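Long-range contacts in mRNA export factor MEX67 (Candida albicans, PDB 1Q40), which probably acts in the export of mRNA from the nucleus, here represented by its NTF2-like middle domain in complex with another protein chain: residues 44-49 with 91-96; 186-191 with 199-204; 70-75 with 106-111; 179-184 with 204-209. All blocks are in the same frame, centred on the assembly; numbering follows the deposited sequence.

Contact 1 (44-49 with 91-96); sequences QFSMQV and AKLSIG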
loop_
_atom_site.group_PDB
_atom_site.type_symbol
_atom_site.label_atom_id
_atom_site.label_comp_id
_atom_site.label_asym_id
_atom_site.label_seq_id
_atom_site.Cartn_x
_atom_site.Cartn_y
_atom_site.Cartn_z
ATOM N N GLN B 44 -0.748 -1.931 -17.143
ATOM C CA GLN B 44 0.359 -1.257 -16.465
ATOM C C GLN B 44 0.904 -2.075 -15.279
ATOM O O GLN B 44 0.145 -2.672 -14.490
ATOM C CB GLN B 44 -0.062 0.138 -15.991
ATOM C CG GLN B 44 -0.467 1.077 -17.105
ATOM C CD GLN B 44 -0.944 2.425 -16.589
ATOM O OE1 GLN B 44 -0.137 3.307 -16.298
ATOM N NE2 GLN B 44 -2.253 2.588 -16.485
ATOM N N PHE B 45 2.231 -2.112 -15.194
ATOM C CA PHE B 45 2.948 -2.680 -14.065
ATOM C C PHE B 45 4.067 -1.764 -13.610
ATOM O O PHE B 45 4.830 -1.252 -14.422
ATOM C CB PHE B 45 3.576 -4.022 -14.424
ATOM C CG PHE B 45 4.424 -4.598 -13.323
ATOM C CD1 PHE B 45 3.833 -5.161 -12.203
ATOM C CD2 PHE B 45 5.820 -4.581 -13.412
ATOM C CE1 PHE B 45 4.614 -5.694 -11.170
ATOM C CE2 PHE B 45 6.600 -5.103 -12.380
ATOM C CZ PHE B 45 5.996 -5.657 -11.264
ATOM N N SER B 46 4.185 -1.582 -12.301
ATOM C CA SER B 46 5.412 -1.053 -11.732
ATOM C C SER B 46 5.672 -1.641 -10.351
ATOM O O SER B 46 4.762 -2.153 -9.678
ATOM C CB SER B 46 5.405 0.479 -11.709
ATOM O OG SER B 46 4.195 1.005 -11.189
HETATM N N MSE B 47 6.945 -1.614 -9.970
HETATM C CA MSE B 47 7.414 -2.120 -8.690
HETATM C C MSE B 47 8.096 -0.984 -7.920
HETATM O O MSE B 47 8.833 -0.178 -8.505
HETATM C CB MSE B 47 8.379 -3.297 -8.909
HETATM C CG MSE B 47 8.970 -3.893 -7.632
HETATM SE SE MSE B 47 10.614 -2.975 -7.058
HETATM C CE MSE B 47 11.621 -3.082 -8.675
ATOM N N GLN B 48 7.828 -0.919 -6.618
ATOM C CA GLN B 48 8.401 0.109 -5.730
ATOM C C GLN B 48 9.055 -0.551 -4.511
ATOM O O GLN B 48 8.534 -1.527 -3.978
ATOM C CB GLN B 48 7.293 1.119 -5.316
ATOM C CG GLN B 48 6.058 0.494 -4.609
ATOM C CD GLN B 48 4.946 1.506 -4.270
ATOM O OE1 GLN B 48 5.206 2.552 -3.675
ATOM N NE2 GLN B 48 3.713 1.179 -4.641
ATOM N N VAL B 49 10.205 -0.033 -4.085
ATOM C CA VAL B 49 10.890 -0.482 -2.879
ATOM C C VAL B 49 10.651 0.534 -1.750
ATOM O O VAL B 49 10.787 1.748 -1.948
ATOM C CB VAL B 49 12.411 -0.647 -3.103
ATOM C CG1 VAL B 49 13.138 -0.940 -1.790
ATOM C CG2 VAL B 49 12.676 -1.736 -4.125
ATOM N N ALA B 91 10.252 5.827 -17.210
ATOM C CA ALA B 91 11.060 4.655 -17.552
ATOM C C ALA B 91 10.819 3.467 -16.611
ATOM O O ALA B 91 11.031 2.332 -17.014
ATOM C CB ALA B 91 12.546 5.008 -17.584
ATOM N N LYS B 92 10.363 3.713 -15.380
ATOM C CA LYS B 92 10.112 2.642 -14.414
ATOM C C LYS B 92 8.677 2.113 -14.428
ATOM O O LYS B 92 8.326 1.220 -13.647
ATOM C CB LYS B 92 10.467 3.103 -13.004
ATOM C CG LYS B 92 11.952 3.365 -12.793
ATOM C CD LYS B 92 12.125 4.356 -11.649
ATOM C CE LYS B 92 13.576 4.446 -11.197
ATOM N NZ LYS B 92 14.436 4.917 -12.296
ATOM N N LEU B 93 7.856 2.684 -15.302
ATOM C CA LEU B 93 6.518 2.181 -15.571
ATOM C C LEU B 93 6.530 1.308 -16.835
ATOM O O LEU B 93 7.071 1.708 -17.867
ATOM C CB LEU B 93 5.565 3.355 -15.748
ATOM C CG LEU B 93 4.126 3.012 -16.112
ATOM C CD1 LEU B 93 3.472 2.194 -15.010
ATOM C CD2 LEU B 93 3.348 4.290 -16.416
ATOM N N SER B 94 5.949 0.114 -16.736
ATOM C CA SER B 94 5.859 -0.811 -17.869
ATOM C C SER B 94 4.431 -0.844 -18.404
ATOM O O SER B 94 3.488 -1.022 -17.638
ATOM C CB SER B 94 6.321 -2.212 -17.457
ATOM O OG SER B 94 7.726 -2.220 -17.250
ATOM N N ILE B 95 4.282 -0.655 -19.711
ATOM C CA ILE B 95 2.977 -0.643 -20.376
ATOM C C ILE B 95 2.959 -1.675 -21.505
ATOM O O ILE B 95 3.820 -1.651 -22.377
ATOM C CB ILE B 95 2.665 0.766 -20.933
ATOM C CG1 ILE B 95 2.670 1.799 -19.806
ATOM C CG2 ILE B 95 1.307 0.778 -21.681
ATOM C CD1 ILE B 95 2.555 3.240 -20.284
ATOM N N GLY B 96 1.989 -2.587 -21.474
ATOM C CA GLY B 96 1.863 -3.603 -22.504
ATOM C C GLY B 96 2.708 -4.823 -22.195
ATOM O O GLY B 96 3.650 -4.752 -21.408
HETATM O O HOH W 1 9.086 -0.625 -11.775
#
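Phe-45 O takes the N-H of Ser-94, N to O 2.9 Å. Phe-45 N returns a bond to Ser-94 O at 3.0 Å and 169°. The two bonds make Phe-45 and Ser-94 an antiparallel hydrogen-bonded pair. The CA-H of Gln-44 adds a contact to the same Ser-94 O, CA to O 3.3 Å. Beyond Ser-46 the two segments diverge, and a water bridges them: it accepts from Met-47 N and donates to Lys-92 O, the latter at 2.7 Å from the water oxygen. Residue 47 is selenomethionine.

On the face of Gln-44 and Ser-46, the Leu-93 side chain crosses that of Gln-44 at a slant. Its CG stands anti to the backbone N (chi1 177°), and both methyls reach the first strand. CD2 meets Gln-44 OE1 at 3.6 Å, and CD1 comes within 3.8 Å of Phe-45 O. The polar ends on this face are used between proteins. Gln-44 NE2 bonds to the backbone of another protein chain, and Ser-46 OG to an acidic side chain of that chain.

Ser-94 OG turns to Ser-103 of helix 96-105, and the Phe-45 ring meets Phe-104 of that helix edge-to-face. The short strand 94-95 thus borders strand 44-49 on one side. Strand 198-208 runs parallel to strand 44-49 on its other side, in the curved sheet of the NTF2-like fold.

Contact 2 (186-191 with 199-204); sequences TFVVIP and VASDTL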
loop_
_atom_site.group_PDB
_atom_site.type_symbol
_atom_site.label_atom_id
_atom_site.label_comp_id
_atom_site.label_asym_id
_atom_site.label_seq_id
_atom_site.Cartn_x
_atom_site.Cartn_y
_atom_site.Cartn_z
ATOM N N THR B 186 -1.110 -5.275 -5.583
ATOM C CA THR B 186 -2.470 -4.867 -5.929
ATOM C C THR B 186 -2.725 -5.068 -7.418
ATOM O O THR B 186 -1.973 -4.577 -8.255
ATOM C CB THR B 186 -2.679 -3.383 -5.556
ATOM O OG1 THR B 186 -2.596 -3.233 -4.141
ATOM C CG2 THR B 186 -4.097 -2.904 -5.885
ATOM N N PHE B 187 -3.794 -5.797 -7.728
ATOM C CA PHE B 187 -4.255 -6.032 -9.085
ATOM C C PHE B 187 -5.623 -5.347 -9.280
ATOM O O PHE B 187 -6.491 -5.450 -8.419
ATOM C CB PHE B 187 -4.449 -7.533 -9.332
ATOM C CG PHE B 187 -3.214 -8.377 -9.116
ATOM C CD1 PHE B 187 -2.364 -8.665 -10.170
ATOM C CD2 PHE B 187 -2.941 -8.928 -7.871
ATOM C CE1 PHE B 187 -1.242 -9.468 -9.991
ATOM C CE2 PHE B 187 -1.821 -9.732 -7.671
ATOM C CZ PHE B 187 -0.975 -10.008 -8.739
ATOM N N VAL B 188 -5.815 -4.654 -10.397
ATOM C CA VAL B 188 -7.158 -4.327 -10.874
ATOM C C VAL B 188 -7.447 -5.307 -12.005
ATOM O O VAL B 188 -6.758 -5.295 -13.022
ATOM C CB VAL B 188 -7.263 -2.881 -11.394
ATOM C CG1 VAL B 188 -8.673 -2.590 -11.913
ATOM C CG2 VAL B 188 -6.888 -1.897 -10.309
ATOM N N VAL B 189 -8.440 -6.171 -11.815
ATOM C CA VAL B 189 -8.791 -7.204 -12.790
ATOM C C VAL B 189 -10.147 -6.876 -13.432
ATOM O O VAL B 189 -11.106 -6.559 -12.733
ATOM C CB VAL B 189 -8.842 -8.599 -12.129
ATOM C CG1 VAL B 189 -8.978 -9.700 -13.185
ATOM C CG2 VAL B 189 -7.599 -8.832 -11.262
ATOM N N ILE B 190 -10.213 -6.955 -14.761
ATOM C CA ILE B 190 -11.420 -6.615 -15.517
ATOM C C ILE B 190 -11.866 -7.769 -16.441
ATOM O O ILE B 190 -11.086 -8.678 -16.713
ATOM C CB ILE B 190 -11.198 -5.300 -16.318
ATOM C CG1 ILE B 190 -10.078 -5.456 -17.352
ATOM C CG2 ILE B 190 -10.874 -4.146 -15.373
ATOM C CD1 ILE B 190 -9.914 -4.257 -18.279
ATOM N N PRO B 191 -13.123 -7.759 -16.896
ATOM C CA PRO B 191 -13.603 -8.763 -17.864
ATOM C C PRO B 191 -12.859 -8.765 -19.211
ATOM O O PRO B 191 -12.468 -9.834 -19.685
ATOM C CB PRO B 191 -15.076 -8.381 -18.067
ATOM C CG PRO B 191 -15.440 -7.589 -16.872
ATOM C CD PRO B 191 -14.199 -6.832 -16.499
ATOM N N VAL B 199 -5.590 -8.192 -16.362
ATOM C CA VAL B 199 -4.988 -7.308 -15.369
ATOM C C VAL B 199 -4.742 -5.945 -16.010
ATOM O O VAL B 199 -3.868 -5.793 -16.867
ATOM C CB VAL B 199 -3.666 -7.891 -14.798
ATOM C CG1 VAL B 199 -3.056 -6.953 -13.760
ATOM C CG2 VAL B 199 -3.904 -9.275 -14.186
ATOM N N ALA B 200 -5.547 -4.964 -15.604
ATOM C CA ALA B 200 -5.428 -3.586 -16.069
ATOM C C ALA B 200 -4.261 -2.853 -15.407
ATOM O O ALA B 200 -3.606 -2.034 -16.041
ATOM C CB ALA B 200 -6.717 -2.829 -15.796
ATOM N N SER B 201 -4.059 -3.129 -14.124
ATOM C CA SER B 201 -3.057 -2.456 -13.289
ATOM C C SER B 201 -2.496 -3.453 -12.287
ATOM O O SER B 201 -3.223 -4.289 -11.764
ATOM C CB SER B 201 -3.671 -1.257 -12.548
ATOM O OG SER B 201 -2.779 -0.741 -11.562
ATOM N N ASP B 202 -1.201 -3.335 -12.005
ATOM C CA ASP B 202 -0.472 -4.282 -11.175
ATOM C C ASP B 202 0.670 -3.510 -10.508
ATOM O O ASP B 202 1.580 -3.058 -11.203
ATOM C CB ASP B 202 0.055 -5.380 -12.084
ATOM C CG ASP B 202 0.740 -6.510 -11.351
ATOM O OD1 ASP B 202 1.030 -6.404 -10.140
ATOM O OD2 ASP B 202 1.052 -7.564 -11.948
ATOM N N THR B 203 0.599 -3.330 -9.181
ATOM C CA THR B 203 1.644 -2.640 -8.420
ATOM C C THR B 203 2.198 -3.560 -7.337
ATOM O O THR B 203 1.441 -4.087 -6.523
ATOM C CB THR B 203 1.132 -1.312 -7.777
ATOM O OG1 THR B 203 -0.104 -1.514 -7.069
ATOM C CG2 THR B 203 0.756 -0.317 -8.831
ATOM N N LEU B 204 3.521 -3.729 -7.334
ATOM C CA LEU B 204 4.218 -4.591 -6.398
ATOM C C LEU B 204 5.075 -3.709 -5.509
ATOM O O LEU B 204 5.874 -2.931 -6.012
ATOM C CB LEU B 204 5.131 -5.561 -7.154
ATOM C CG LEU B 204 6.061 -6.473 -6.342
ATOM C CD1 LEU B 204 5.301 -7.312 -5.323
ATOM C CD2 LEU B 204 6.838 -7.371 -7.271
HETATM O O HOH W 2 -2.762 -1.775 -9.119
#
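Thr-186 and Thr-203 exchange two backbone hydrogen bonds in the beta hairpin of strands 181-190 and 198-208, part of the NTF2-like sheet. Val-188 N bonds to Ser-201 O at 3.0 Å, but Val-188 O goes to Ala-200 N, 2.9 Å away. The register therefore slips by one residue, a beta bulge. Ala-200 has helix-like backbone angles there, and Ser-201 N is buried without a partner.

Phe-187 CG lies beside its backbone N (chi1 -58°), Asp-202 CG beside its carbonyl carbon (chi1 -175°). The two groups so stand side by side, ring and carboxylate planes 42° apart. Ring atom CE1 comes to 3.6 Å from Asp-202 OD2. At the ring's edge, Val-199 CG1 packs against CD1 at 4.0 Å. Further out, Tyr-24 and Phe-20 of helix 14-29 meet the Phe-187 ring edge-to-face. Asp-202 OD2 is held by a salt bridge to Arg-185 and a hydrogen bond with Tyr-39.

The face of Thr-186, Val-188, Ser-201 and Thr-203 meets another protein chain. All three hydroxyls there hydrogen-bond to polar side chains of that chain. Thr-186 OG1 also bonds to Thr-137 of strand 134-146. A water joins the two strands on this face: it donates to Thr-186 O and lies 2.7 Å from Ser-201 OG, with a weak third link to Thr-203 OG1.

Contact 3 (70-75 with 106-111); sequences FGYYLN and QLPKTR
Tyr-73 and Leu-107 mark the nearest approach of the two backbones, with CA atoms 7.0 Å apart. Residues 70-75 form a loop, turned back on itself by a bond from Tyr-73 N to Phe-70 O. Residues 106-108 are extended or in a turn and lead into strand 109-111. No direct hydrogen bond crosses between them. Waters do the bridging. One donates to both Tyr-72 O and Gln-106 O, lying 2.6 Å from the latter. A second water spans the same two carbonyls at longer range.

Pro-108 packs against two tyrosines. Its CG touches Tyr-72 CB at 3.7 Å. Its CD lies 3.6 Å from Tyr-73 CZ, so the end of the proline ring crosses the phenol end of Tyr-73 obliquely. Tyr-73 CG lies anti to its own carbonyl carbon (chi1 -62°), and from there the ring extends toward Leu-107 and Pro-108. Leu-107 crosses this ring at about a right angle, its CD2 methyl 3.8 Å from CE1. The plane of the ring is also met at its edge by Phe-70 O.

Tyr-73 OH has Glu-144 of strand 134-146 as its main partner. A water 3.1 Å from Tyr-73 OH donates to it and also to Pro-108 O. Arg-32 bonds to the carbonyls of Leu-107 and Pro-108. Gln-106 OE1 is bound by Asn-76.

With no direct hydrogen bond, the segments are held by carbon packing: Pro-108 on both tyrosines, the Leu-107 methyl on Tyr-73. Facing acceptors, Tyr-72 O with Gln-106 O and Tyr-73 OH with Pro-108 O, are reconciled by waters that donate to both.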
loop_
_atom_site.group_PDB
_atom_site.type_symbol
_atom_site.label_atom_id
_atom_site.label_comp_id
_atom_site.label_asym_id
_atom_site.label_seq_id
_atom_site.Cartn_x
_atom_site.Cartn_y
_atom_site.Cartn_z
ATOM N N PHE B 70 18.745 -4.476 -1.053
ATOM C CA PHE B 70 17.754 -4.360 -2.131
ATOM C C PHE B 70 18.372 -4.188 -3.537
ATOM O O PHE B 70 17.691 -3.717 -4.448
ATOM C CB PHE B 70 16.819 -3.181 -1.853
ATOM C CG PHE B 70 15.920 -3.380 -0.667
ATOM C CD1 PHE B 70 16.206 -2.778 0.554
ATOM C CD2 PHE B 70 14.769 -4.138 -0.781
ATOM C CE1 PHE B 70 15.353 -2.951 1.648
ATOM C CE2 PHE B 70 13.913 -4.323 0.300
ATOM C CZ PHE B 70 14.201 -3.727 1.522
ATOM N N GLY B 71 19.643 -4.570 -3.700
ATOM C CA GLY B 71 20.388 -4.410 -4.947
ATOM C C GLY B 71 19.738 -4.811 -6.265
ATOM O O GLY B 71 19.922 -4.130 -7.263
ATOM N N TYR B 72 18.977 -5.903 -6.292
ATOM C CA TYR B 72 18.295 -6.323 -7.528
ATOM C C TYR B 72 17.072 -5.466 -7.895
ATOM O O TYR B 72 16.630 -5.469 -9.043
ATOM C CB TYR B 72 17.859 -7.790 -7.429
ATOM C CG TYR B 72 18.966 -8.793 -7.702
ATOM C CD1 TYR B 72 19.240 -9.823 -6.809
ATOM C CD2 TYR B 72 19.739 -8.701 -8.855
ATOM C CE1 TYR B 72 20.270 -10.741 -7.056
ATOM C CE2 TYR B 72 20.767 -9.602 -9.111
ATOM C CZ TYR B 72 21.020 -10.623 -8.214
ATOM O OH TYR B 72 22.029 -11.510 -8.493
ATOM N N TYR B 73 16.546 -4.734 -6.917
ATOM C CA TYR B 73 15.289 -4.004 -7.027
ATOM C C TYR B 73 15.422 -2.491 -7.221
ATOM O O TYR B 73 14.511 -1.845 -7.757
ATOM C CB TYR B 73 14.507 -4.218 -5.743
ATOM C CG TYR B 73 14.133 -5.652 -5.468
ATOM C CD1 TYR B 73 12.938 -6.171 -5.944
ATOM C CD2 TYR B 73 14.963 -6.483 -4.736
ATOM C CE1 TYR B 73 12.573 -7.486 -5.707
ATOM C CE2 TYR B 73 14.599 -7.825 -4.474
ATOM C CZ TYR B 73 13.398 -8.307 -4.952
ATOM O OH TYR B 73 13.001 -9.609 -4.731
ATOM N N LEU B 74 16.541 -1.924 -6.783
ATOM C CA LEU B 74 16.650 -0.475 -6.645
ATOM C C LEU B 74 16.609 0.285 -7.957
ATOM O O LEU B 74 16.006 1.356 -8.024
ATOM C CB LEU B 74 17.927 -0.087 -5.895
ATOM C CG LEU B 74 17.972 -0.420 -4.418
ATOM C CD1 LEU B 74 19.366 -0.139 -3.899
ATOM C CD2 LEU B 74 16.959 0.385 -3.657
ATOM N N ASN B 75 17.260 -0.226 -8.994
ATOM C CA ASN B 75 17.305 0.527 -10.256
ATOM C C ASN B 75 15.933 0.642 -10.911
ATOM O O ASN B 75 15.634 1.631 -11.577
ATOM C CB ASN B 75 18.291 -0.077 -11.250
ATOM C CG ASN B 75 18.513 0.825 -12.448
ATOM O OD1 ASN B 75 18.822 2.012 -12.297
ATOM N ND2 ASN B 75 18.332 0.280 -13.642
ATOM N N GLN B 106 13.469 -9.229 -14.597
ATOM C CA GLN B 106 14.469 -8.556 -13.766
ATOM C C GLN B 106 14.192 -8.619 -12.260
ATOM O O GLN B 106 14.922 -8.031 -11.462
ATOM C CB GLN B 106 14.593 -7.092 -14.188
ATOM C CG GLN B 106 15.062 -6.900 -15.624
ATOM C CD GLN B 106 14.986 -5.452 -16.047
ATOM O OE1 GLN B 106 15.728 -4.613 -15.541
ATOM N NE2 GLN B 106 14.064 -5.148 -16.939
ATOM N N LEU B 107 13.141 -9.322 -11.873
ATOM C CA LEU B 107 12.844 -9.550 -10.469
ATOM C C LEU B 107 13.388 -10.940 -10.071
ATOM O O LEU B 107 13.246 -11.906 -10.827
ATOM C CB LEU B 107 11.338 -9.446 -10.217
ATOM C CG LEU B 107 10.757 -8.025 -10.363
ATOM C CD1 LEU B 107 9.245 -8.046 -10.445
ATOM C CD2 LEU B 107 11.199 -7.135 -9.230
ATOM N N PRO B 108 14.041 -11.043 -8.915
ATOM C CA PRO B 108 14.526 -12.352 -8.448
ATOM C C PRO B 108 13.429 -13.431 -8.477
ATOM O O PRO B 108 12.239 -13.147 -8.272
ATOM C CB PRO B 108 15.005 -12.058 -7.026
ATOM C CG PRO B 108 15.420 -10.602 -7.067
ATOM C CD PRO B 108 14.430 -9.952 -7.999
ATOM N N LYS B 109 13.848 -14.656 -8.770
ATOM C CA LYS B 109 12.960 -15.814 -8.792
ATOM C C LYS B 109 12.576 -16.178 -7.370
ATOM O O LYS B 109 13.390 -16.070 -6.462
ATOM C CB LYS B 109 13.644 -16.980 -9.510
ATOM C CG LYS B 109 14.070 -16.595 -10.947
ATOM C CD LYS B 109 14.532 -17.772 -11.773
ATOM C CE LYS B 109 14.857 -17.323 -13.186
ATOM N NZ LYS B 109 15.630 -18.341 -13.917
ATOM N N THR B 110 11.333 -16.619 -7.192
ATOM C CA THR B 110 10.712 -16.704 -5.874
ATOM C C THR B 110 10.037 -18.036 -5.589
ATOM O O THR B 110 9.750 -18.832 -6.486
ATOM C CB THR B 110 9.621 -15.619 -5.751
ATOM O OG1 THR B 110 8.748 -15.678 -6.894
ATOM C CG2 THR B 110 10.233 -14.201 -5.784
ATOM N N ARG B 111 9.748 -18.239 -4.312
ATOM C CA ARG B 111 8.739 -19.196 -3.899
ATOM C C ARG B 111 7.869 -18.574 -2.801
ATOM O O ARG B 111 8.370 -18.141 -1.765
ATOM C CB ARG B 111 9.357 -20.529 -3.480
ATOM C CG ARG B 111 10.453 -20.443 -2.473
ATOM C CD ARG B 111 10.042 -20.934 -1.096
ATOM N NE ARG B 111 9.917 -22.388 -1.039
ATOM C CZ ARG B 111 9.437 -23.050 0.010
ATOM N NH1 ARG B 111 9.035 -22.392 1.096
ATOM N NH2 ARG B 111 9.359 -24.377 -0.022
HETATM O O HOH W 3 17.333 -6.980 -11.303
HETATM O O HOH W 4 13.848 -5.280 -10.783
HETATM O O HOH W 5 11.036 -10.926 -6.708
#

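Contact 4 (179-184 with 204-209); sequences SKKSFD and LLIRPY
Arg-207 starts with CG between its backbone N and carbonyl carbon (chi1 52°) and then runs extended to NE. Asp-184 has CG beside its backbone N. These torsions bring the two side chains together at about a right angle. The guanidinium forms a side-on salt bridge with the carboxylate: NE to OD2 at 2.8 Å and NH1 to OD1 at 3.3 Å. Each oxygen is met on its syn side, though the nitrogens sit clear of the carboxylate plane. The planes are 22° apart. Ser-182 CB lies against the rim of one guanidinium face. His-139 bonds to Asp-184 OD1, which should fix the carboxylate further. An acidic side chain of another protein chain lies close to OD2, so Arg-207 may offset the gathered negative charge.

Lys-180 lies alongside Tyr-209, its CD 3.9 Å from the ring centroid, a CH-pi contact over the face. On the sheet face opposite Arg-207, Phe-183 CD1 meets Leu-204 CD1 at 4.0 Å. Ser-182 OG accepts from Thr-210 N, just after the segment.

Backbone bonds pair Ser-182 with Arg-207 and Asp-184 with Leu-205, the tightest being Leu-205 N to Asp-184 O at 2.8 Å. The strand segments make an angle of 147°, well short of straight antiparallel. This is the twisted open end of a long beta hairpin in the strongly curved NTF2-like sheet.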
loop_
_atom_site.group_PDB
_atom_site.type_symbol
_atom_site.label_atom_id
_atom_site.label_comp_id
_atom_site.label_asym_id
_atom_site.label_seq_id
_atom_site.Cartn_x
_atom_site.Cartn_y
_atom_site.Cartn_z
ATOM N N SER B 179 17.624 -13.090 -0.317
ATOM C CA SER B 179 17.013 -13.121 1.008
ATOM C C SER B 179 15.491 -13.033 0.905
ATOM O O SER B 179 14.940 -12.652 -0.132
ATOM C CB SER B 179 17.524 -11.957 1.878
ATOM O OG SER B 179 16.888 -10.718 1.526
ATOM N N LYS B 180 14.825 -13.366 2.003
ATOM C CA LYS B 180 13.393 -13.205 2.117
ATOM C C LYS B 180 13.051 -11.727 2.015
ATOM O O LYS B 180 13.837 -10.884 2.417
ATOM C CB LYS B 180 12.876 -13.739 3.459
ATOM C CG LYS B 180 13.058 -15.230 3.636
ATOM C CD LYS B 180 12.566 -15.677 5.002
ATOM C CE LYS B 180 11.154 -16.246 4.938
ATOM N NZ LYS B 180 11.109 -17.670 5.358
ATOM N N LYS B 181 11.885 -11.431 1.450
ATOM C CA LYS B 181 11.321 -10.083 1.475
ATOM C C LYS B 181 9.843 -10.161 1.874
ATOM O O LYS B 181 9.198 -11.175 1.682
ATOM C CB LYS B 181 11.432 -9.421 0.102
ATOM C CG LYS B 181 12.835 -9.411 -0.517
ATOM C CD LYS B 181 13.742 -8.385 0.132
ATOM C CE LYS B 181 14.999 -8.152 -0.703
ATOM N NZ LYS B 181 15.756 -9.414 -0.944
ATOM N N SER B 182 9.315 -9.087 2.446
ATOM C CA SER B 182 7.867 -8.958 2.586
ATOM C C SER B 182 7.381 -8.076 1.450
ATOM O O SER B 182 8.178 -7.407 0.785
ATOM C CB SER B 182 7.478 -8.397 3.950
ATOM O OG SER B 182 7.633 -9.396 4.942
ATOM N N PHE B 183 6.081 -8.118 1.193
ATOM C CA PHE B 183 5.515 -7.412 0.054
ATOM C C PHE B 183 4.006 -7.229 0.152
ATOM O O PHE B 183 3.310 -7.908 0.923
ATOM C CB PHE B 183 5.812 -8.186 -1.238
ATOM C CG PHE B 183 4.909 -9.369 -1.442
ATOM C CD1 PHE B 183 3.737 -9.244 -2.191
ATOM C CD2 PHE B 183 5.204 -10.588 -0.855
ATOM C CE1 PHE B 183 2.873 -10.323 -2.355
ATOM C CE2 PHE B 183 4.348 -11.693 -1.020
ATOM C CZ PHE B 183 3.188 -11.563 -1.775
ATOM N N ASP B 184 3.528 -6.303 -0.679
ATOM C CA ASP B 184 2.115 -6.096 -0.952
ATOM C C ASP B 184 1.948 -5.944 -2.460
ATOM O O ASP B 184 2.757 -5.300 -3.109
ATOM C CB ASP B 184 1.623 -4.844 -0.241
ATOM C CG ASP B 184 2.185 -4.715 1.173
ATOM O OD1 ASP B 184 1.525 -5.222 2.125
ATOM O OD2 ASP B 184 3.275 -4.125 1.410
ATOM N N LEU B 204 3.521 -3.729 -7.334
ATOM C CA LEU B 204 4.218 -4.591 -6.398
ATOM C C LEU B 204 5.075 -3.709 -5.509
ATOM O O LEU B 204 5.874 -2.931 -6.012
ATOM C CB LEU B 204 5.131 -5.561 -7.154
ATOM C CG LEU B 204 6.061 -6.473 -6.342
ATOM C CD1 LEU B 204 5.301 -7.312 -5.323
ATOM C CD2 LEU B 204 6.838 -7.371 -7.271
ATOM N N LEU B 205 4.902 -3.840 -4.193
ATOM C CA LEU B 205 5.708 -3.137 -3.214
ATOM C C LEU B 205 6.597 -4.144 -2.484
ATOM O O LEU B 205 6.104 -5.139 -1.957
ATOM C CB LEU B 205 4.824 -2.390 -2.215
ATOM C CG LEU B 205 5.581 -1.434 -1.264
ATOM C CD1 LEU B 205 4.749 -0.225 -0.956
ATOM C CD2 LEU B 205 5.969 -2.104 0.058
ATOM N N ILE B 206 7.898 -3.856 -2.455
ATOM C CA ILE B 206 8.923 -4.711 -1.848
ATOM C C ILE B 206 9.493 -4.002 -0.622
ATOM O O ILE B 206 9.838 -2.820 -0.690
ATOM C CB ILE B 206 10.047 -4.972 -2.878
ATOM C CG1 ILE B 206 9.487 -5.664 -4.134
ATOM C CG2 ILE B 206 11.183 -5.795 -2.263
ATOM C CD1 ILE B 206 8.944 -7.082 -3.890
ATOM N N ARG B 207 9.577 -4.726 0.493
ATOM C CA ARG B 207 9.996 -4.186 1.782
ATOM C C ARG B 207 10.712 -5.262 2.637
ATOM O O ARG B 207 10.713 -6.462 2.287
ATOM C CB ARG B 207 8.795 -3.568 2.524
ATOM C CG ARG B 207 7.580 -4.480 2.652
ATOM C CD ARG B 207 6.366 -3.824 3.283
ATOM N NE ARG B 207 5.202 -4.704 3.289
ATOM C CZ ARG B 207 4.900 -5.552 4.270
ATOM N NH1 ARG B 207 3.813 -6.306 4.169
ATOM N NH2 ARG B 207 5.679 -5.666 5.343
ATOM N N PRO B 208 11.378 -4.843 3.716
ATOM C CA PRO B 208 12.105 -5.802 4.554
ATOM C C PRO B 208 11.178 -6.896 5.092
ATOM O O PRO B 208 10.011 -6.647 5.415
ATOM C CB PRO B 208 12.667 -4.935 5.679
ATOM C CG PRO B 208 12.759 -3.555 5.077
ATOM C CD PRO B 208 11.540 -3.460 4.206
ATOM N N TYR B 209 11.695 -8.112 5.128
ATOM C CA TYR B 209 10.972 -9.244 5.679
ATOM C C TYR B 209 10.646 -9.002 7.139
ATOM O O TYR B 209 11.497 -8.526 7.909
ATOM C CB TYR B 209 11.820 -10.503 5.568
ATOM C CG TYR B 209 11.216 -11.702 6.253
ATOM C CD1 TYR B 209 9.959 -12.177 5.888
ATOM C CD2 TYR B 209 11.899 -12.355 7.280
ATOM C CE1 TYR B 209 9.402 -13.285 6.518
ATOM C CE2 TYR B 209 11.352 -13.468 7.917
ATOM C CZ TYR B 209 10.102 -13.924 7.531
ATOM O OH TYR B 209 9.555 -15.025 8.147
HETATM O O HOH W 6 14.523 -8.479 4.637
#

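How the contacts relate
From the N terminus, contact 1 opens at strand 44-49. Contact 3 opens at 70-75 before contact 1 closes at 91-96, and itself closes at 106-111, so these two cross. Contacts 2 and 4 come later and share one hairpin. Contact 4 opens first at 179-184. Contact 2 opens at 186-191 and closes at 199-204, inside contact 4, which closes at 204-209; Leu-204 belongs to both. Their centres are about 19 Å apart, on opposite sides of the chain's centre. Strand 44-49 pairs with strand 198-208, joining contact 1 to both. Contact 3 packs Tyr-73 against Met-47, Val-49 and Ile-206, and so ties the loop to this sheet.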